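Local coordinates for protein N5-carboxyaminoimidazole ribonucleotide synthetase (Bacillus anthracis, PDB 3QFF) that probably carboxylates aminoimidazole ribonucleotide with bicarbonate and ATP to give its N5-carboxyamino form in purine biosynthesis, and holds ADP in this crystal, at residues 86-89 / 90-93; 64-67 / 68-72; 104-107 / 108-112; 22-25 / 26-30. One frame throughout, in Å; residues are numbered along the deposited sequence.

Interaction 1: residues 86-89 / 90-93; sequences IDYR and CLQW
Asp87 and Cys90 meet where helix 88-97 begins, and the polar contacts come first. Asp87 OD2 accepts from Cys90 N at 3.3 Å with an N-H...O angle of 159°. The carboxylate can turn back over the first turn because CG sits between the backbone N and the carbonyl carbon (chi1 68°). The main chain of Asp87 adds the opening helical bond, Leu91 N to Asp87 O at 3.0 Å, and Gln92 N to Tyr88 O continues at 2.9 Å. The next bond is less regular: Trp93 N reaches Arg89 O at 3.2 Å from well above the carbonyl plane, and a water also donates to that oxygen.

The apolar contacts centre on Ile86, just ahead of the cap. Its CG2 branch touches Leu91 CG at 3.6 Å and Cys90 CB at 3.7 Å, and the Ile86 and Leu91 side chains cross at nearly a right angle. On another flank, Leu91 CD1 stands at the edge of the Tyr88 ring, near its plane, 4.3 Å from Tyr88 CD2.

An aspartate N-cap, with an apolar residue before it packing against a leucine in the first turn, is the hydrophobic staple form of helix start.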
loop_
_atom_site.group_PDB
_atom_site.type_symbol
_atom_site.label_atom_id
_atom_site.label_comp_id
_atom_site.label_asym_id
_atom_site.label_seq_id
_atom_site.Cartn_x
_atom_site.Cartn_y
_atom_site.Cartn_z
ATOM N N ILE A 86 -15.409 -21.510 9.814
ATOM C CA ILE A 86 -16.685 -21.010 10.316
ATOM C C ILE A 86 -17.698 -22.147 10.164
ATOM O O ILE A 86 -17.782 -22.757 9.101
ATOM C CB ILE A 86 -17.156 -19.773 9.509
ATOM C CG1 ILE A 86 -16.088 -18.665 9.520
ATOM C CG2 ILE A 86 -18.507 -19.249 10.039
ATOM C CD1 ILE A 86 -16.372 -17.530 8.517
ATOM N N ASP A 87 -18.446 -22.461 11.212
ATOM C CA ASP A 87 -19.401 -23.567 11.080
ATOM C C ASP A 87 -20.630 -23.188 10.233
ATOM O O ASP A 87 -20.887 -22.006 9.969
ATOM C CB ASP A 87 -19.752 -24.205 12.435
ATOM C CG ASP A 87 -20.541 -23.286 13.339
ATOM O OD1 ASP A 87 -20.347 -23.361 14.574
ATOM O OD2 ASP A 87 -21.357 -22.499 12.825
ATOM N N TYR A 88 -21.362 -24.196 9.778
ATOM C CA TYR A 88 -22.474 -23.962 8.870
ATOM C C TYR A 88 -23.585 -23.054 9.392
ATOM O O TYR A 88 -24.111 -22.276 8.619
ATOM C CB TYR A 88 -23.082 -25.281 8.403
ATOM C CG TYR A 88 -22.197 -26.121 7.504
ATOM C CD1 TYR A 88 -22.283 -27.505 7.542
ATOM C CD2 TYR A 88 -21.283 -25.540 6.612
ATOM C CE1 TYR A 88 -21.502 -28.304 6.727
ATOM C CE2 TYR A 88 -20.486 -26.342 5.786
ATOM C CZ TYR A 88 -20.614 -27.730 5.859
ATOM O OH TYR A 88 -19.858 -28.572 5.084
ATOM N N ARG A 89 -23.953 -23.146 10.672
ATOM C CA ARG A 89 -25.035 -22.287 11.183
ATOM C C ARG A 89 -24.692 -20.792 11.118
ATOM O O ARG A 89 -25.567 -19.963 10.870
ATOM C CB ARG A 89 -25.518 -22.691 12.592
ATOM C CG ARG A 89 -24.496 -22.572 13.713
ATOM C CD ARG A 89 -25.001 -23.221 14.976
ATOM N NE ARG A 89 -26.082 -22.472 15.624
ATOM C CZ ARG A 89 -25.932 -21.761 16.740
ATOM N NH1 ARG A 89 -24.741 -21.677 17.326
ATOM N NH2 ARG A 89 -26.974 -21.134 17.276
ATOM N N CYS A 90 -23.420 -20.470 11.332
ATOM C CA CYS A 90 -22.931 -19.099 11.251
ATOM C C CYS A 90 -22.794 -18.665 9.793
ATOM O O CYS A 90 -23.183 -17.549 9.452
ATOM C CB CYS A 90 -21.598 -18.946 12.012
ATOM S SG CYS A 90 -21.737 -19.070 13.851
ATOM N N LEU A 91 -22.278 -19.550 8.929
ATOM C CA LEU A 91 -22.170 -19.235 7.491
ATOM C C LEU A 91 -23.532 -18.999 6.846
ATOM O O LEU A 91 -23.689 -18.036 6.088
ATOM C CB LEU A 91 -21.412 -20.317 6.715
ATOM C CG LEU A 91 -19.888 -20.378 6.875
ATOM C CD1 LEU A 91 -19.355 -21.666 6.242
ATOM C CD2 LEU A 91 -19.217 -19.146 6.258
ATOM N N GLN A 92 -24.518 -19.859 7.156
ATOM C CA GLN A 92 -25.856 -19.681 6.593
ATOM C C GLN A 92 -26.471 -18.379 7.105
ATOM O O GLN A 92 -27.104 -17.643 6.340
ATOM C CB GLN A 92 -26.790 -20.859 6.912
ATOM C CG GLN A 92 -28.157 -20.721 6.231
ATOM C CD GLN A 92 -29.030 -21.965 6.358
ATOM O OE1 GLN A 92 -29.089 -22.790 5.446
ATOM N NE2 GLN A 92 -29.713 -22.096 7.485
ATOM N N TRP A 93 -26.290 -18.095 8.392
ATOM C CA TRP A 93 -26.857 -16.863 8.938
ATOM C C TRP A 93 -26.330 -15.643 8.166
ATOM O O TRP A 93 -27.108 -14.807 7.683
ATOM C CB TRP A 93 -26.616 -16.721 10.440
ATOM C CG TRP A 93 -27.490 -15.639 10.986
ATOM C CD1 TRP A 93 -28.775 -15.770 11.458
ATOM C CD2 TRP A 93 -27.178 -14.247 11.050
ATOM N NE1 TRP A 93 -29.267 -14.541 11.832
ATOM C CE2 TRP A 93 -28.306 -13.589 11.593
ATOM C CE3 TRP A 93 -26.045 -13.489 10.712
ATOM C CZ2 TRP A 93 -28.337 -12.206 11.808
ATOM C CZ3 TRP A 93 -26.077 -12.110 10.927
ATOM C CH2 TRP A 93 -27.218 -11.485 11.461
HETATM O O HOH W 1 -28.352 -20.419 10.224
#

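Interaction 2: residues 64-67 / 68-72; sequences DDLK and AIQHL
The carboxylate of Asp65 and the amide of Gln70 are the flat groups that meet a partner here. Ala68 lies over one face of the carboxylate, with its CB 3.8 Å from Asp65 CG and almost straight above it. Ala68 N approaches from that same face, above the plane, and its capping bond to Asp65 OD2 is weak, 3.4 Å long at 160°. This bond and its place just before the helix make Asp65 the N-cap; CG anti to the backbone N (chi1 -179°) lays the acid across the helix start.

The Gln70 amide is covered on one face by the branched end of Leu66. Leu66 CG stands 3.6 Å from Gln70 NE2, and CD1 and CD2 of Leu66 are each 3.8 Å from that nitrogen, a near-equal spacing that sets the isobutyl group squarely over the amide's nitrogen end. The Lys67 chain, bent at chi2 and chi3, passes the other end, with CD 4.2 Å from Gln70 OE1.

Beneath these side chains the backbone makes regular helical bonds: Ile69 N to Asp65 O is 3.0 Å and nearly straight at 174°, and Gln70 N to Leu66 O is 2.8 Å.

In the parallel-sheet domain the helix 66-74 is sandwiched by its neighbours. Leu66, Ile69 and Gln70 pack on Cys90, Leu94 and Trp93 of helix 88-97, respectively, whereas Ala68 and Leu72 rest on Leu43 of strand 39-44 and His71 touches Ile59 of strand 57-60.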
loop_
_atom_site.group_PDB
_atom_site.type_symbol
_atom_site.label_atom_id
_atom_site.label_comp_id
_atom_site.label_asym_id
_atom_site.label_seq_id
_atom_site.Cartn_x
_atom_site.Cartn_y
_atom_site.Cartn_z
ATOM N N ASP A 64 -17.221 -19.296 16.858
ATOM C CA ASP A 64 -18.481 -20.061 16.880
ATOM C C ASP A 64 -19.575 -19.374 17.701
ATOM O O ASP A 64 -20.660 -19.932 17.894
ATOM C CB ASP A 64 -18.253 -21.500 17.383
ATOM C CG ASP A 64 -17.658 -21.544 18.784
ATOM O OD1 ASP A 64 -17.268 -22.642 19.225
ATOM O OD2 ASP A 64 -17.573 -20.485 19.449
ATOM N N ASP A 65 -19.283 -18.162 18.173
ATOM C CA ASP A 65 -20.206 -17.373 18.980
ATOM C C ASP A 65 -21.162 -16.628 18.044
ATOM O O ASP A 65 -20.841 -15.536 17.551
ATOM C CB ASP A 65 -19.395 -16.414 19.870
ATOM C CG ASP A 65 -20.259 -15.542 20.775
ATOM O OD1 ASP A 65 -19.672 -14.824 21.616
ATOM O OD2 ASP A 65 -21.501 -15.547 20.650
ATOM N N LEU A 66 -22.328 -17.227 17.790
ATOM C CA LEU A 66 -23.252 -16.706 16.776
ATOM C C LEU A 66 -23.726 -15.277 17.068
ATOM O O LEU A 66 -23.842 -14.487 16.150
ATOM C CB LEU A 66 -24.438 -17.654 16.510
ATOM C CG LEU A 66 -25.595 -17.146 15.620
ATOM C CD1 LEU A 66 -25.161 -16.840 14.180
ATOM C CD2 LEU A 66 -26.766 -18.117 15.622
ATOM N N LYS A 67 -23.959 -14.954 18.340
ATOM C CA LYS A 67 -24.326 -13.591 18.750
ATOM C C LYS A 67 -23.271 -12.554 18.349
ATOM O O LYS A 67 -23.608 -11.463 17.891
ATOM C CB LYS A 67 -24.578 -13.507 20.265
ATOM C CG LYS A 67 -25.602 -14.512 20.814
ATOM C CD LYS A 67 -27.029 -13.996 20.786
ATOM C CE LYS A 67 -27.836 -14.592 21.950
ATOM N NZ LYS A 67 -29.298 -14.571 21.681
ATOM N N ALA A 68 -22.001 -12.886 18.541
ATOM C CA ALA A 68 -20.912 -11.976 18.161
ATOM C C ALA A 68 -20.813 -11.842 16.637
ATOM O O ALA A 68 -20.668 -10.740 16.127
ATOM C CB ALA A 68 -19.592 -12.444 18.753
ATOM N N ILE A 69 -20.894 -12.967 15.927
ATOM C CA ILE A 69 -20.950 -12.986 14.461
ATOM C C ILE A 69 -22.093 -12.073 13.970
ATOM O O ILE A 69 -21.930 -11.306 13.010
ATOM C CB ILE A 69 -21.139 -14.448 13.918
ATOM C CG1 ILE A 69 -19.843 -15.275 14.036
ATOM C CG2 ILE A 69 -21.645 -14.459 12.466
ATOM C CD1 ILE A 69 -18.677 -14.744 13.202
ATOM N N GLN A 70 -23.237 -12.166 14.653
ATOM C CA GLN A 70 -24.398 -11.340 14.356
ATOM C C GLN A 70 -24.114 -9.868 14.604
ATOM O O GLN A 70 -24.519 -9.027 13.811
ATOM C CB GLN A 70 -25.624 -11.803 15.156
ATOM C CG GLN A 70 -26.300 -13.025 14.533
ATOM C CD GLN A 70 -27.341 -13.675 15.430
ATOM O OE1 GLN A 70 -27.460 -13.352 16.609
ATOM N NE2 GLN A 70 -28.096 -14.606 14.864
ATOM N N HIS A 71 -23.426 -9.565 15.703
ATOM C CA HIS A 71 -23.071 -8.186 16.012
ATOM C C HIS A 71 -22.146 -7.588 14.935
ATOM O O HIS A 71 -22.339 -6.459 14.520
ATOM C CB HIS A 71 -22.464 -8.057 17.414
ATOM C CG HIS A 71 -22.157 -6.645 17.798
ATOM N ND1 HIS A 71 -21.003 -6.285 18.462
ATOM C CD2 HIS A 71 -22.837 -5.495 17.575
ATOM C CE1 HIS A 71 -20.990 -4.975 18.639
ATOM N NE2 HIS A 71 -22.091 -4.472 18.111
ATOM N N LEU A 72 -21.161 -8.360 14.477
ATOM C CA LEU A 72 -20.294 -7.937 13.367
ATOM C C LEU A 72 -21.101 -7.666 12.108
ATOM O O LEU A 72 -20.920 -6.634 11.454
ATOM C CB LEU A 72 -19.218 -8.997 13.067
ATOM C CG LEU A 72 -18.238 -8.696 11.924
ATOM C CD1 LEU A 72 -17.287 -7.549 12.310
ATOM C CD2 LEU A 72 -17.438 -9.944 11.616
#

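Interaction 3: residues 104-107 / 108-112; sequences SQLL and SKTQN
From Ser104 to Thr110 the chain bonds as an alpha helix, Ser108 N reaching Ser104 O at 3.0 Å and Thr110 N reaching Leu106 O at 3.1 Å. Two hydroxyls fold back on this backbone. Ser108 OG donates to Gln105 O at 3.0 Å, and Lys109 N, from the same face of that carbonyl's plane, is the second donor on the oxygen. Thr110 OG1 does likewise to Leu107 O at 3.0 Å, meeting it at a C=O...O angle of only 117°, well to one side of the bond axis. In both residues the hydroxyl stands between the backbone N and the carbonyl carbon (chi1 85° in Ser108), which aims it at a carbonyl of the preceding turn. Such serine and threonine bonds to a carbonyl three residues back are a common way for helices to satisfy their hydroxyls, and here both occur in the short helix 105-110 of the preATP-grasp family region. Along another flank the extended Lys109 chain passes slantwise across the end of Gln105, its CE 3.4 Å from Gln105 NE2, and a water joins Gln105 OE1 to Lys109 NZ through two weak bonds. The methyl branch of Thr110, CG2, lies 3.9 Å from Leu106 CD1. Beyond the helix, Asn112 OD1 accepts from Thr115 N and so caps helix 113-122.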
loop_
_atom_site.group_PDB
_atom_site.type_symbol
_atom_site.label_atom_id
_atom_site.label_comp_id
_atom_site.label_asym_id
_atom_site.label_seq_id
_atom_site.Cartn_x
_atom_site.Cartn_y
_atom_site.Cartn_z
ATOM N N SER A 104 -21.175 -19.465 0.858
ATOM C CA SER A 104 -20.671 -20.532 1.731
ATOM C C SER A 104 -20.306 -21.811 0.970
ATOM O O SER A 104 -19.656 -22.695 1.529
ATOM C CB SER A 104 -21.705 -20.876 2.808
ATOM O OG SER A 104 -22.921 -21.288 2.203
ATOM N N GLN A 105 -20.725 -21.908 -0.286
ATOM C CA GLN A 105 -20.571 -23.143 -1.063
ATOM C C GLN A 105 -19.100 -23.452 -1.345
ATOM O O GLN A 105 -18.642 -24.580 -1.133
ATOM C CB GLN A 105 -21.354 -23.077 -2.378
ATOM C CG GLN A 105 -22.087 -24.378 -2.705
ATOM C CD GLN A 105 -22.238 -24.654 -4.205
ATOM O OE1 GLN A 105 -22.295 -23.734 -5.029
ATOM N NE2 GLN A 105 -22.304 -25.935 -4.560
ATOM N N LEU A 106 -18.366 -22.447 -1.814
ATOM C CA LEU A 106 -16.959 -22.630 -2.126
ATOM C C LEU A 106 -16.149 -22.937 -0.873
ATOM O O LEU A 106 -15.350 -23.876 -0.860
ATOM C CB LEU A 106 -16.397 -21.414 -2.865
ATOM C CG LEU A 106 -14.944 -21.483 -3.348
ATOM C CD1 LEU A 106 -14.575 -22.862 -3.893
ATOM C CD2 LEU A 106 -14.733 -20.426 -4.408
ATOM N N LEU A 107 -16.371 -22.162 0.181
ATOM C CA LEU A 107 -15.689 -22.402 1.448
ATOM C C LEU A 107 -15.911 -23.843 1.937
ATOM O O LEU A 107 -14.946 -24.527 2.298
ATOM C CB LEU A 107 -16.104 -21.358 2.498
ATOM C CG LEU A 107 -15.383 -21.327 3.856
ATOM C CD1 LEU A 107 -13.873 -21.174 3.715
ATOM C CD2 LEU A 107 -15.947 -20.193 4.710
ATOM N N SER A 108 -17.155 -24.322 1.905
ATOM C CA SER A 108 -17.457 -25.691 2.350
ATOM C C SER A 108 -16.716 -26.777 1.548
ATOM O O SER A 108 -16.219 -27.753 2.118
ATOM C CB SER A 108 -18.967 -25.957 2.371
ATOM O OG SER A 108 -19.433 -26.359 1.098
ATOM N N LYS A 109 -16.624 -26.588 0.236
ATOM C CA LYS A 109 -15.885 -27.516 -0.625
ATOM C C LYS A 109 -14.380 -27.587 -0.298
ATOM O O LYS A 109 -13.787 -28.675 -0.307
ATOM C CB LYS A 109 -16.085 -27.146 -2.096
ATOM C CG LYS A 109 -17.524 -27.281 -2.605
ATOM C CD LYS A 109 -17.645 -26.643 -3.991
ATOM C CE LYS A 109 -19.057 -26.773 -4.565
ATOM N NZ LYS A 109 -19.124 -26.157 -5.942
ATOM N N THR A 110 -13.765 -26.438 -0.011
ATOM C CA THR A 110 -12.307 -26.371 0.209
ATOM C C THR A 110 -11.908 -26.818 1.619
ATOM O O THR A 110 -10.727 -26.938 1.926
ATOM C CB THR A 110 -11.743 -24.947 -0.020
ATOM O OG1 THR A 110 -12.336 -24.039 0.923
ATOM C CG2 THR A 110 -12.030 -24.475 -1.431
ATOM N N GLN A 111 -12.892 -27.056 2.475
ATOM C CA GLN A 111 -12.613 -27.405 3.869
ATOM C C GLN A 111 -12.346 -28.891 4.102
ATOM O O GLN A 111 -11.888 -29.290 5.175
ATOM C CB GLN A 111 -13.737 -26.881 4.769
ATOM C CG GLN A 111 -13.541 -25.418 5.114
ATOM C CD GLN A 111 -12.398 -25.224 6.090
ATOM O OE1 GLN A 111 -12.553 -25.451 7.298
ATOM N NE2 GLN A 111 -11.240 -24.814 5.579
ATOM N N ASN A 112 -12.614 -29.702 3.090
ATOM C CA ASN A 112 -12.439 -31.143 3.176
ATOM C C ASN A 112 -11.669 -31.604 1.942
ATOM O O ASN A 112 -12.134 -31.387 0.820
ATOM C CB ASN A 112 -13.821 -31.829 3.252
ATOM C CG ASN A 112 -13.729 -33.353 3.362
ATOM O OD1 ASN A 112 -13.173 -34.017 2.493
ATOM N ND2 ASN A 112 -14.303 -33.910 4.439
HETATM O O HOH W 2 -20.404 -24.158 -7.857
#

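Interaction 4: residues 22-25 / 26-30; sequences GGQL and GRMMA
This is a local contact within the first turns of helix 24-35, where Gly23 meets Arg27 and Gln24 meets Met28, just past the turn that follows strand 16-20 in a beta-alpha-beta unit. The evidence is three helical bonds: Arg27 N to Gly23 O at 3.0 Å and 161°, Met28 N to Gln24 O at 2.9 Å, and Met29 N to Leu25 O at 3.0 Å. Gly23 is the N-cap but has no side chain to cap with; instead Glu82, from a loop, accepts from Gly23 N with one carboxylate oxygen and from Gly26 N with the other. Gly23, at the turn, and Gly26, in the helix, match the last two glycines of a GxGxxG pattern, consistent with the Rossmann-like family assignment, although no nucleotide is bound here. Gln24 and Met28 lie side by side and point the same way. Bent at chi3 (-74°), the Met28 thioether brings CE back to 4.0 Å from Gln24 CB and 3.3 Å from Gln24 O. The Gln24 amide is engaged elsewhere, OE1 accepting from Lys346 NZ. Arg27, its CG anti to the backbone N (chi1 175°), stretches away, and its NH2 donates to Lys34 O of the second subunit.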
loop_
_atom_site.group_PDB
_atom_site.type_symbol
_atom_site.label_atom_id
_atom_site.label_comp_id
_atom_site.label_asym_id
_atom_site.label_seq_id
_atom_site.Cartn_x
_atom_site.Cartn_y
_atom_site.Cartn_z
ATOM N N GLY A 22 -8.724 -11.973 12.669
ATOM C CA GLY A 22 -7.941 -10.749 12.801
ATOM C C GLY A 22 -6.449 -10.927 12.661
ATOM O O GLY A 22 -5.691 -10.097 13.164
ATOM N N GLY A 23 -6.028 -12.011 11.999
ATOM C CA GLY A 23 -4.617 -12.275 11.739
ATOM C C GLY A 23 -4.066 -11.403 10.604
ATOM O O GLY A 23 -4.690 -10.431 10.182
ATOM N N GLN A 24 -2.896 -11.750 10.098
ATOM C CA GLN A 24 -2.224 -10.878 9.127
ATOM C C GLN A 24 -3.003 -10.686 7.816
ATOM O O GLN A 24 -2.904 -9.649 7.185
ATOM C CB GLN A 24 -0.801 -11.362 8.846
ATOM C CG GLN A 24 -0.688 -12.739 8.211
ATOM C CD GLN A 24 -0.615 -13.880 9.222
ATOM O OE1 GLN A 24 -1.028 -13.743 10.374
ATOM N NE2 GLN A 24 -0.115 -15.031 8.771
ATOM N N LEU A 25 -3.773 -11.682 7.405
ATOM C CA LEU A 25 -4.527 -11.562 6.157
ATOM C C LEU A 25 -5.622 -10.530 6.322
ATOM O O LEU A 25 -5.861 -9.733 5.422
ATOM C CB LEU A 25 -5.111 -12.915 5.730
ATOM C CG LEU A 25 -4.088 -14.041 5.543
ATOM C CD1 LEU A 25 -4.812 -15.311 5.120
ATOM C CD2 LEU A 25 -2.998 -13.665 4.507
ATOM N N GLY A 26 -6.277 -10.557 7.480
ATOM C CA GLY A 26 -7.195 -9.496 7.876
ATOM C C GLY A 26 -6.546 -8.115 7.920
ATOM O O GLY A 26 -7.106 -7.156 7.392
ATOM N N ARG A 27 -5.381 -7.996 8.548
ATOM C CA ARG A 27 -4.694 -6.703 8.630
ATOM C C ARG A 27 -4.385 -6.138 7.237
ATOM O O ARG A 27 -4.625 -4.962 6.964
ATOM C CB ARG A 27 -3.401 -6.849 9.434
ATOM C CG ARG A 27 -2.521 -5.587 9.492
ATOM C CD ARG A 27 -1.193 -5.970 10.139
ATOM N NE ARG A 27 -0.251 -4.863 10.322
ATOM C CZ ARG A 27 -0.161 -4.112 11.421
ATOM N NH1 ARG A 27 -0.996 -4.296 12.436
ATOM N NH2 ARG A 27 0.763 -3.151 11.494
ATOM N N MET A 28 -3.863 -6.985 6.363
ATOM C CA MET A 28 -3.519 -6.539 5.015
ATOM C C MET A 28 -4.733 -6.205 4.132
ATOM O O MET A 28 -4.676 -5.253 3.343
ATOM C CB MET A 28 -2.568 -7.530 4.351
ATOM C CG MET A 28 -1.161 -7.410 4.929
ATOM S SD MET A 28 0.013 -8.586 4.260
ATOM C CE MET A 28 -0.467 -10.140 5.027
ATOM N N MET A 29 -5.831 -6.944 4.289
ATOM C CA MET A 29 -7.102 -6.579 3.618
ATOM C C MET A 29 -7.517 -5.188 4.115
ATOM O O MET A 29 -7.960 -4.323 3.348
ATOM C CB MET A 29 -8.232 -7.555 4.009
ATOM C CG MET A 29 -8.267 -8.921 3.313
ATOM S SD MET A 29 -9.682 -9.882 3.983
ATOM C CE MET A 29 -9.413 -11.507 3.271
ATOM N N ALA A 30 -7.406 -5.004 5.424
ATOM C CA ALA A 30 -7.894 -3.793 6.076
ATOM C C ALA A 30 -7.070 -2.564 5.693
ATOM O O ALA A 30 -7.621 -1.473 5.523
ATOM C CB ALA A 30 -7.926 -3.986 7.591
#

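Overall arrangement
Interactions 2, 1 and 3 form a chain of touching helices: the centres of 1 and 2 are 10 Å apart, and those of 1 and 3 are 12 Å apart. Helix 88-97 is the middle member. Trp93 NE1 packs 3.3 Å from Gln70 NE2 on one flank, while on another Leu91 CD2 lies 3.8 Å from Leu107 CD2 and Tyr88 CE2 lies 3.8 Å from Ser108 CB. Interactions 2 and 3 do not touch, their nearest atoms being about 10 Å apart. Interaction 4 stands separately, its centre 19 to 21 Å from the others, at the subunit interface. None of the four touches the bound ADP; the side chains of Gln111 and Leu25 stay about 10 and 13 Å from it.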